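Long-range contacts in CS6 fimbrial subunit B, CS6 fimbrial subunit A (Escherichia coli, PDB 4B9G), which is a structural subunit of the CS6 fimbriae of enterotoxigenic E. coli, which probably mediate adhesion to host cells, here fused to a donor strand from CssA: residues Q37-E42 with M80-R85; V21-V26 with F154-T159; V52-T57 with L134-Y139. One frame throughout, in Å; residues are numbered along the deposited sequence.

Interaction 1: Q37-E42 with M80-R85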
loop_
_atom_site.group_PDB
_atom_site.type_symbol
_atom_site.label_atom_id
_atom_site.label_comp_id
_atom_site.label_asym_id
_atom_site.label_seq_id
_atom_site.Cartn_x
_atom_site.Cartn_y
_atom_site.Cartn_z
ATOM N N GLN A 37 -2.903 -3.253 11.093
ATOM C CA GLN A 37 -2.131 -2.453 10.175
ATOM C C GLN A 37 -0.699 -2.962 10.108
ATOM O O GLN A 37 0.006 -3.053 11.120
ATOM C CB GLN A 37 -2.120 -0.984 10.610
ATOM C CG GLN A 37 -3.474 -0.324 10.606
ATOM C CD GLN A 37 -3.411 1.052 11.223
ATOM O OE1 GLN A 37 -2.766 1.947 10.697
ATOM N NE2 GLN A 37 -4.050 1.218 12.362
ATOM N N LEU A 38 -0.227 -3.275 8.901
ATOM C CA LEU A 38 1.130 -3.786 8.690
ATOM C C LEU A 38 2.139 -2.663 8.434
ATOM O O LEU A 38 3.308 -2.774 8.840
ATOM C CB LEU A 38 1.141 -4.776 7.549
ATOM C CG LEU A 38 0.208 -5.977 7.714
ATOM C CD1 LEU A 38 0.319 -6.913 6.499
ATOM C CD2 LEU A 38 0.461 -6.733 9.018
ATOM N N TYR A 39 1.700 -1.622 7.741
ATOM C CA TYR A 39 2.471 -0.409 7.511
ATOM C C TYR A 39 1.479 0.693 7.162
ATOM O O TYR A 39 0.319 0.407 6.831
ATOM C CB TYR A 39 3.560 -0.594 6.441
ATOM C CG TYR A 39 3.104 -0.846 5.019
ATOM C CD1 TYR A 39 2.747 0.200 4.187
ATOM C CD2 TYR A 39 3.068 -2.131 4.497
ATOM C CE1 TYR A 39 2.385 -0.023 2.855
ATOM C CE2 TYR A 39 2.700 -2.373 3.172
ATOM C CZ TYR A 39 2.373 -1.310 2.348
ATOM O OH TYR A 39 2.032 -1.480 1.026
ATOM N N THR A 40 1.938 1.933 7.221
ATOM C CA THR A 40 1.114 3.059 6.781
ATOM C C THR A 40 1.909 3.866 5.744
ATOM O O THR A 40 3.143 3.709 5.583
ATOM C CB THR A 40 0.656 3.864 7.943
ATOM O OG1 THR A 40 -0.261 3.213 8.811
ATOM C CG2 THR A 40 1.678 4.564 8.564
ATOM N N VAL A 41 1.178 4.695 5.019
ATOM C CA VAL A 41 1.699 5.509 3.927
ATOM C C VAL A 41 1.184 6.929 4.136
ATOM O O VAL A 41 -0.020 7.127 4.391
ATOM C CB VAL A 41 1.188 5.001 2.563
ATOM C CG1 VAL A 41 1.802 5.812 1.416
ATOM C CG2 VAL A 41 1.457 3.508 2.404
ATOM N N GLU A 42 2.069 7.918 4.023
ATOM C CA GLU A 42 1.682 9.328 4.119
ATOM C C GLU A 42 2.214 10.056 2.904
ATOM O O GLU A 42 3.348 9.822 2.480
ATOM C CB GLU A 42 2.185 9.958 5.429
ATOM C CG GLU A 42 1.722 9.160 6.660
ATOM C CD GLU A 42 1.818 9.901 7.985
ATOM O OE1 GLU A 42 2.489 10.938 8.068
ATOM O OE2 GLU A 42 1.227 9.427 8.968
ATOM N N MET A 80 2.277 -12.621 4.157
ATOM C CA MET A 80 1.094 -11.944 4.679
ATOM C C MET A 80 0.365 -11.274 3.526
ATOM O O MET A 80 0.969 -10.521 2.767
ATOM C CB MET A 80 1.514 -10.883 5.697
ATOM C CG MET A 80 2.301 -11.436 6.872
ATOM S SD MET A 80 2.803 -10.091 7.946
ATOM C CE MET A 80 3.655 -10.989 9.249
ATOM N N ASN A 81 -0.939 -11.509 3.435
ATOM C CA ASN A 81 -1.799 -10.849 2.473
ATOM C C ASN A 81 -2.395 -9.565 3.053
ATOM O O ASN A 81 -2.732 -9.521 4.240
ATOM C CB ASN A 81 -2.961 -11.765 2.096
ATOM C CG ASN A 81 -2.526 -13.031 1.417
ATOM O OD1 ASN A 81 -1.574 -13.043 0.665
ATOM N ND2 ASN A 81 -3.238 -14.113 1.687
ATOM N N TYR A 82 -2.567 -8.536 2.222
ATOM C CA TYR A 82 -3.117 -7.278 2.707
ATOM C C TYR A 82 -3.747 -6.479 1.576
ATOM O O TYR A 82 -3.459 -6.717 0.409
ATOM C CB TYR A 82 -2.040 -6.428 3.401
ATOM C CG TYR A 82 -1.026 -5.821 2.462
ATOM C CD1 TYR A 82 0.094 -6.527 2.036
ATOM C CD2 TYR A 82 -1.183 -4.519 2.002
ATOM C CE1 TYR A 82 1.022 -5.953 1.184
ATOM C CE2 TYR A 82 -0.251 -3.929 1.165
ATOM C CZ TYR A 82 0.851 -4.644 0.760
ATOM O OH TYR A 82 1.794 -4.019 -0.044
ATOM N N TYR A 83 -4.564 -5.492 1.947
ATOM C CA TYR A 83 -5.067 -4.504 1.001
ATOM C C TYR A 83 -4.810 -3.095 1.553
ATOM O O TYR A 83 -4.543 -2.909 2.753
ATOM C CB TYR A 83 -6.567 -4.677 0.709
ATOM C CG TYR A 83 -7.467 -4.463 1.882
ATOM C CD1 TYR A 83 -7.950 -3.204 2.200
ATOM C CD2 TYR A 83 -7.817 -5.541 2.695
ATOM C CE1 TYR A 83 -8.788 -3.038 3.300
ATOM C CE2 TYR A 83 -8.645 -5.385 3.780
ATOM C CZ TYR A 83 -9.125 -4.139 4.084
ATOM O OH TYR A 83 -9.980 -3.962 5.147
ATOM N N ILE A 84 -4.911 -2.097 0.682
ATOM C CA ILE A 84 -4.715 -0.697 1.056
ATOM C C ILE A 84 -6.059 -0.003 1.338
ATOM O O ILE A 84 -6.980 -0.031 0.503
ATOM C CB ILE A 84 -3.965 0.064 -0.083
ATOM C CG1 ILE A 84 -2.542 -0.489 -0.228
ATOM C CG2 ILE A 84 -3.983 1.573 0.154
ATOM C CD1 ILE A 84 -1.565 -0.114 0.883
ATOM N N ARG A 85 -6.158 0.630 2.506
ATOM C CA ARG A 85 -7.310 1.417 2.944
ATOM C C ARG A 85 -6.880 2.890 3.036
ATOM O O ARG A 85 -5.804 3.188 3.579
ATOM C CB ARG A 85 -7.760 0.927 4.326
ATOM C CG ARG A 85 -9.018 1.589 4.838
ATOM C CD ARG A 85 -9.448 1.062 6.203
ATOM N NE ARG A 85 -8.543 1.532 7.247
ATOM C CZ ARG A 85 -8.252 0.874 8.368
ATOM N NH1 ARG A 85 -8.780 -0.306 8.642
ATOM N NH2 ARG A 85 -7.394 1.408 9.214
#
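Tyr39 and Tyr82 each hold their ring carbon CG between the backbone N and the carbonyl carbon, with chi1 at 66° and 72°, and these rotations bring the two phenols together. Tyr39 turns an edge toward the face of Tyr82 in an offset edge-to-face pair, the centroids 5.4 Å apart and the planes at 73°. The ends meet as well: Tyr39 OH and Tyr82 OH share a hydrogen bond of 2.8 Å, and Tyr82 OH sits at the edge of the Tyr39 ring, in its plane. The bond gives each of the two hydroxyls, set among apolar side chains, a polar partner; either may be the donor. The segments belong to the CssB part of the chain, an Ig-like beta sandwich of the pilin kind; both 37-44 and 79-88 pair with strand 108-119, and their side chains meet in the interior near the corner the chain turns at Leu38. There Leu38 CD1 packs on Tyr82 CB at 3.9 Å and on Met80 CB at 4.2 Å. Beyond the phenols, Ile84 CD1 approaches Tyr39 OH to 3.9 Å. At the margin Gln37 CD lies 4.5 Å from Arg85 NH2; Arg85 is salt-bridged to Asp87.

Interaction 2: V21-V26 with F154-T159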
loop_
_atom_site.group_PDB
_atom_site.type_symbol
_atom_site.label_atom_id
_atom_site.label_comp_id
_atom_site.label_asym_id
_atom_site.label_seq_id
_atom_site.Cartn_x
_atom_site.Cartn_y
_atom_site.Cartn_z
ATOM N N VAL A 21 6.092 10.933 -0.790
ATOM C CA VAL A 21 5.590 9.758 -0.114
ATOM C C VAL A 21 6.552 9.236 0.928
ATOM O O VAL A 21 7.758 9.168 0.695
ATOM C CB VAL A 21 5.295 8.636 -1.136
ATOM C CG1 VAL A 21 4.747 7.446 -0.521
ATOM C CG2 VAL A 21 4.473 9.105 -2.244
ATOM N N ARG A 22 6.022 8.830 2.090
ATOM C CA ARG A 22 6.788 8.117 3.095
ATOM C C ARG A 22 6.014 6.857 3.525
ATOM O O ARG A 22 4.781 6.846 3.597
ATOM C CB ARG A 22 7.033 9.041 4.309
ATOM C CG ARG A 22 7.432 8.449 5.599
ATOM C CD ARG A 22 7.810 9.569 6.520
ATOM N NE ARG A 22 6.821 10.094 7.468
ATOM C CZ ARG A 22 6.769 9.766 8.755
ATOM N NH1 ARG A 22 7.559 8.827 9.261
ATOM N NH2 ARG A 22 5.920 10.406 9.546
ATOM N N ILE A 23 6.767 5.812 3.858
ATOM C CA ILE A 23 6.268 4.537 4.359
ATOM C C ILE A 23 6.693 4.389 5.824
ATOM O O ILE A 23 7.841 4.701 6.184
ATOM C CB ILE A 23 6.883 3.370 3.584
ATOM C CG1 ILE A 23 6.758 3.563 2.067
ATOM C CG2 ILE A 23 6.308 2.041 4.108
ATOM C CD1 ILE A 23 5.344 3.625 1.548
ATOM N N ILE A 24 5.766 3.919 6.662
ATOM C CA ILE A 24 6.009 3.719 8.093
ATOM C C ILE A 24 5.657 2.271 8.458
ATOM O O ILE A 24 4.479 1.923 8.586
ATOM C CB ILE A 24 5.180 4.685 8.978
ATOM C CG1 ILE A 24 5.239 6.125 8.462
ATOM C CG2 ILE A 24 5.667 4.597 10.418
ATOM C CD1 ILE A 24 4.403 7.114 9.259
ATOM N N PRO A 25 6.660 1.381 8.584
ATOM C CA PRO A 25 6.368 -0.004 9.001
ATOM C C PRO A 25 5.785 -0.077 10.400
ATOM O O PRO A 25 6.130 0.748 11.246
ATOM C CB PRO A 25 7.746 -0.688 8.956
ATOM C CG PRO A 25 8.510 0.151 7.945
ATOM C CD PRO A 25 8.084 1.555 8.225
ATOM N N VAL A 26 4.943 -1.083 10.632
ATOM C CA VAL A 26 4.486 -1.440 11.966
ATOM C C VAL A 26 5.246 -2.688 12.398
ATOM O O VAL A 26 5.464 -3.628 11.617
ATOM C CB VAL A 26 2.958 -1.668 12.021
ATOM C CG1 VAL A 26 2.493 -2.040 13.428
ATOM C CG2 VAL A 26 2.219 -0.415 11.544
ATOM N N PHE A 154 7.671 1.609 -4.231
ATOM C CA PHE A 154 8.339 1.847 -2.952
ATOM C C PHE A 154 8.533 0.545 -2.178
ATOM O O PHE A 154 7.568 -0.200 -1.972
ATOM C CB PHE A 154 7.505 2.794 -2.075
ATOM C CG PHE A 154 7.503 4.221 -2.536
ATOM C CD1 PHE A 154 8.470 5.126 -2.100
ATOM C CD2 PHE A 154 6.514 4.674 -3.386
ATOM C CE1 PHE A 154 8.448 6.445 -2.520
ATOM C CE2 PHE A 154 6.506 6.002 -3.821
ATOM C CZ PHE A 154 7.464 6.884 -3.379
ATOM N N PRO A 155 9.748 0.296 -1.660
ATOM C CA PRO A 155 9.891 -0.816 -0.704
ATOM C C PRO A 155 9.074 -0.580 0.563
ATOM O O PRO A 155 9.094 0.531 1.112
ATOM C CB PRO A 155 11.397 -0.836 -0.415
ATOM C CG PRO A 155 12.031 -0.183 -1.617
ATOM C CD PRO A 155 11.048 0.898 -2.007
ATOM N N VAL A 156 8.378 -1.631 1.002
ATOM C CA VAL A 156 7.541 -1.598 2.190
ATOM C C VAL A 156 7.831 -2.847 3.033
ATOM O O VAL A 156 8.278 -3.868 2.498
ATOM C CB VAL A 156 6.030 -1.514 1.806
ATOM C CG1 VAL A 156 5.733 -0.240 1.057
ATOM C CG2 VAL A 156 5.585 -2.723 1.011
ATOM N N SER A 157 7.537 -2.772 4.331
ATOM C CA SER A 157 7.773 -3.906 5.222
ATOM C C SER A 157 6.945 -3.817 6.484
ATOM O O SER A 157 6.406 -2.757 6.837
ATOM C CB SER A 157 9.258 -4.007 5.613
ATOM O OG SER A 157 9.647 -2.943 6.459
ATOM N N THR A 158 6.873 -4.966 7.147
ATOM C CA THR A 158 6.438 -5.096 8.526
ATOM C C THR A 158 7.426 -6.078 9.175
ATOM O O THR A 158 8.178 -6.778 8.481
ATOM C CB THR A 158 4.970 -5.599 8.599
ATOM O OG1 THR A 158 4.472 -5.568 9.941
ATOM C CG2 THR A 158 4.827 -7.013 8.091
ATOM N N THR A 159 7.433 -6.132 10.502
ATOM C CA THR A 159 8.334 -7.038 11.202
ATOM C C THR A 159 7.589 -7.757 12.330
ATOM O O THR A 159 6.608 -7.244 12.915
ATOM C CB THR A 159 9.495 -6.286 11.762
ATOM O OG1 THR A 159 10.385 -5.715 10.806
ATOM C CG2 THR A 159 9.226 -5.601 12.950
#
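Donor-strand complementation, the way chaperone-usher pilins complete their fold, is what this contact reproduces: segment 154-159 comes from the CssA donor strand, engineered onto the C-terminus of CssB, and runs parallel to CssB strand 21-25, with 15° between the two directions. At one end Val21 CG1 sits over a face of the Phe154 ring in a CH-pi contact, 4.1 Å from the centroid, while Val21 CB comes 3.6 Å from Phe154 CZ at the tip of the ring. Next along, Ile23 reaches Val156 with two branches, and Ile23 CG2 lies 3.9 Å from Val156 CG1. Strand 128-142 flanks the donor on another side, where Val156 packs on Leu134. The pairing with 21-25 is sparse in backbone bonds. Pro25 has no N-H to offer, its CB presses to 3.3 Å against Ser157 O, and that carbonyl is buried without a hydrogen-bonding partner. The two strands are tied together at Val26 O. Thr159 N reaches it in a weak bond of 3.4 Å. Thr158 swings its hydroxyl opposite the backbone N (chi1 -173°), and Thr158 OG1 donates to Val26 O at 2.7 Å, tilted 26° from the carbonyl plane.

Interaction 3: V52-T57 with L134-Y139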
loop_
_atom_site.group_PDB
_atom_site.type_symbol
_atom_site.label_atom_id
_atom_site.label_comp_id
_atom_site.label_asym_id
_atom_site.label_seq_id
_atom_site.Cartn_x
_atom_site.Cartn_y
_atom_site.Cartn_z
ATOM N N VAL A 52 -4.251 9.921 -8.095
ATOM C CA VAL A 52 -3.297 8.988 -7.521
ATOM C C VAL A 52 -3.794 7.558 -7.678
ATOM O O VAL A 52 -4.965 7.292 -7.469
ATOM C CB VAL A 52 -3.086 9.285 -6.003
ATOM C CG1 VAL A 52 -2.288 8.177 -5.310
ATOM C CG2 VAL A 52 -2.415 10.648 -5.832
ATOM N N LYS A 53 -2.932 6.624 -7.981
ATOM C CA LYS A 53 -3.049 5.185 -7.884
ATOM C C LYS A 53 -2.129 4.699 -6.785
ATOM O O LYS A 53 -0.968 5.113 -6.727
ATOM C CB LYS A 53 -2.690 4.500 -9.176
ATOM C CG LYS A 53 -2.737 3.051 -9.254
ATOM C CD LYS A 53 -2.377 2.473 -10.574
ATOM C CE LYS A 53 -2.531 1.049 -10.701
ATOM N NZ LYS A 53 -2.056 0.634 -12.036
ATOM N N ILE A 54 -2.640 3.813 -5.936
ATOM C CA ILE A 54 -1.837 3.226 -4.862
ATOM C C ILE A 54 -2.261 1.767 -4.707
ATOM O O ILE A 54 -3.380 1.484 -4.274
ATOM C CB ILE A 54 -1.938 4.065 -3.557
ATOM C CG1 ILE A 54 -1.155 3.386 -2.444
ATOM C CG2 ILE A 54 -3.388 4.359 -3.139
ATOM C CD1 ILE A 54 -1.001 4.231 -1.210
ATOM N N VAL A 55 -1.438 0.836 -5.086
ATOM C CA VAL A 55 -1.707 -0.557 -5.219
ATOM C C VAL A 55 -0.461 -1.415 -4.936
ATOM O O VAL A 55 0.606 -1.081 -5.408
ATOM C CB VAL A 55 -2.339 -0.861 -6.613
ATOM C CG1 VAL A 55 -1.379 -0.651 -7.640
ATOM C CG2 VAL A 55 -2.801 -2.210 -6.733
ATOM N N PRO A 56 -0.599 -2.493 -4.130
ATOM C CA PRO A 56 0.580 -3.353 -3.982
ATOM C C PRO A 56 1.063 -3.843 -5.334
ATOM O O PRO A 56 0.268 -4.155 -6.221
ATOM C CB PRO A 56 0.043 -4.509 -3.132
ATOM C CG PRO A 56 -1.144 -3.895 -2.381
ATOM C CD PRO A 56 -1.767 -2.988 -3.381
ATOM N N THR A 57 2.340 -3.953 -5.492
ATOM C CA THR A 57 2.965 -4.559 -6.606
ATOM C C THR A 57 2.576 -6.014 -6.707
ATOM O O THR A 57 2.384 -6.712 -5.728
ATOM C CB THR A 57 4.429 -4.236 -6.517
ATOM O OG1 THR A 57 4.521 -2.816 -6.203
ATOM C CG2 THR A 57 5.052 -4.469 -7.750
ATOM N N LEU A 134 5.145 -1.353 -3.055
ATOM C CA LEU A 134 3.875 -0.667 -3.229
ATOM C C LEU A 134 4.025 0.288 -4.411
ATOM O O LEU A 134 4.906 1.142 -4.402
ATOM C CB LEU A 134 3.555 0.144 -1.975
ATOM C CG LEU A 134 2.280 0.972 -2.043
ATOM C CD1 LEU A 134 1.015 0.104 -2.031
ATOM C CD2 LEU A 134 2.270 1.961 -0.907
ATOM N N THR A 135 3.167 0.151 -5.417
ATOM C CA THR A 135 3.148 1.063 -6.550
ATOM C C THR A 135 2.319 2.293 -6.193
ATOM O O THR A 135 1.153 2.187 -5.808
ATOM C CB THR A 135 2.519 0.423 -7.787
ATOM O OG1 THR A 135 3.271 -0.745 -8.159
ATOM C CG2 THR A 135 2.442 1.425 -8.938
ATOM N N VAL A 136 2.936 3.471 -6.330
ATOM C CA VAL A 136 2.218 4.738 -6.277
ATOM C C VAL A 136 2.466 5.445 -7.600
ATOM O O VAL A 136 3.604 5.530 -8.074
ATOM C CB VAL A 136 2.673 5.636 -5.102
ATOM C CG1 VAL A 136 1.878 6.940 -5.071
ATOM C CG2 VAL A 136 2.573 4.895 -3.765
ATOM N N SER A 137 1.388 5.916 -8.219
ATOM C CA SER A 137 1.470 6.649 -9.474
ATOM C C SER A 137 0.678 7.948 -9.362
ATOM O O SER A 137 -0.382 7.995 -8.734
ATOM C CB SER A 137 0.933 5.828 -10.646
ATOM O OG SER A 137 1.604 4.581 -10.713
ATOM N N PHE A 138 1.225 9.000 -9.976
ATOM C CA PHE A 138 0.617 10.321 -10.039
ATOM C C PHE A 138 0.209 10.613 -11.488
ATOM O O PHE A 138 0.943 10.284 -12.426
ATOM C CB PHE A 138 1.614 11.399 -9.604
ATOM C CG PHE A 138 1.952 11.413 -8.121
ATOM C CD1 PHE A 138 1.217 10.719 -7.173
ATOM C CD2 PHE A 138 3.006 12.192 -7.681
ATOM C CE1 PHE A 138 1.538 10.805 -5.812
ATOM C CE2 PHE A 138 3.315 12.296 -6.338
ATOM C CZ PHE A 138 2.579 11.603 -5.402
ATOM N N TYR A 139 -0.935 11.277 -11.657
ATOM C CA TYR A 139 -1.519 11.579 -12.963
ATOM C C TYR A 139 -1.904 13.046 -13.051
ATOM O O TYR A 139 -2.271 13.676 -12.046
ATOM C CB TYR A 139 -2.802 10.766 -13.207
ATOM C CG TYR A 139 -2.571 9.282 -13.148
ATOM C CD1 TYR A 139 -2.531 8.627 -11.920
ATOM C CD2 TYR A 139 -2.369 8.526 -14.299
ATOM C CE1 TYR A 139 -2.289 7.278 -11.835
ATOM C CE2 TYR A 139 -2.126 7.151 -14.213
ATOM C CZ TYR A 139 -2.082 6.539 -12.970
ATOM O OH TYR A 139 -1.851 5.189 -12.830
#
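Strands 52-56 and 134-139 run antiparallel, 169° between their directions and 4.6 Å between their axes at closest approach. Lys53 with Ser137 and Val55 with Thr135 are the hydrogen-bonded pairs, each closed by two backbone bonds; the shortest joins Thr135 N to Val55 O at 2.8 Å, and Lys53 N bonds Ser137 O at 3.0 Å. The alternating non-hydrogen-bonded pairs, Ile54 with Val136 between these two and Val52 with Phe138 and Pro56 with Leu134 at the ends, send their side chains to one buried face. On it Val52 and Phe138 lie side by side, Val52 CG2 touching Phe138 CD1 at 3.9 Å. Leu134, with CG set opposite the backbone N (chi1 177°), leans over toward 52-56, bringing Leu134 CD1 to 4.0 Å from Ile54 CG1 and to 3.6 Å from Val55 C. The other face is more polar. Val55 CG1 rests beside Thr135 CB, and the fully extended Lys53 passes the phenol of Tyr139, with Lys53 CD 3.6 Å from Tyr139 OH; Lys53 CB meets the edge of that ring. The hydroxyls of Thr135 and Ser137 find their partners on the engineered donor strand, in Asn153 and Thr151. An apolar face turned to the core, backed by a more polar one, is what a beta sandwich requires of its sheets, here in the CssB part, with 134-139 lying between 51-56 and the donor strand.

How the interactions relate
All three contacts serve one Ig-like sandwich but hold it in different ways. Interaction 3 joins neighbouring strands of a sheet by regular backbone bonds; interaction 1 works through side chains alone, across the interior; interaction 2 brings the engineered CssA strand alongside the first strand of CssB, largely by packing, and is the most exposed of the three. Leu134 links them: its CD1 touches Tyr39 OH and Ile84 CD1 of interaction 1, its CB touches Val156, and its O accepts a probable hydrogen bond from Phe154 N. Interactions 1 and 2 also meet directly where strands 21-28 and 37-44 pair, for example Thr40 O with Ile24 N.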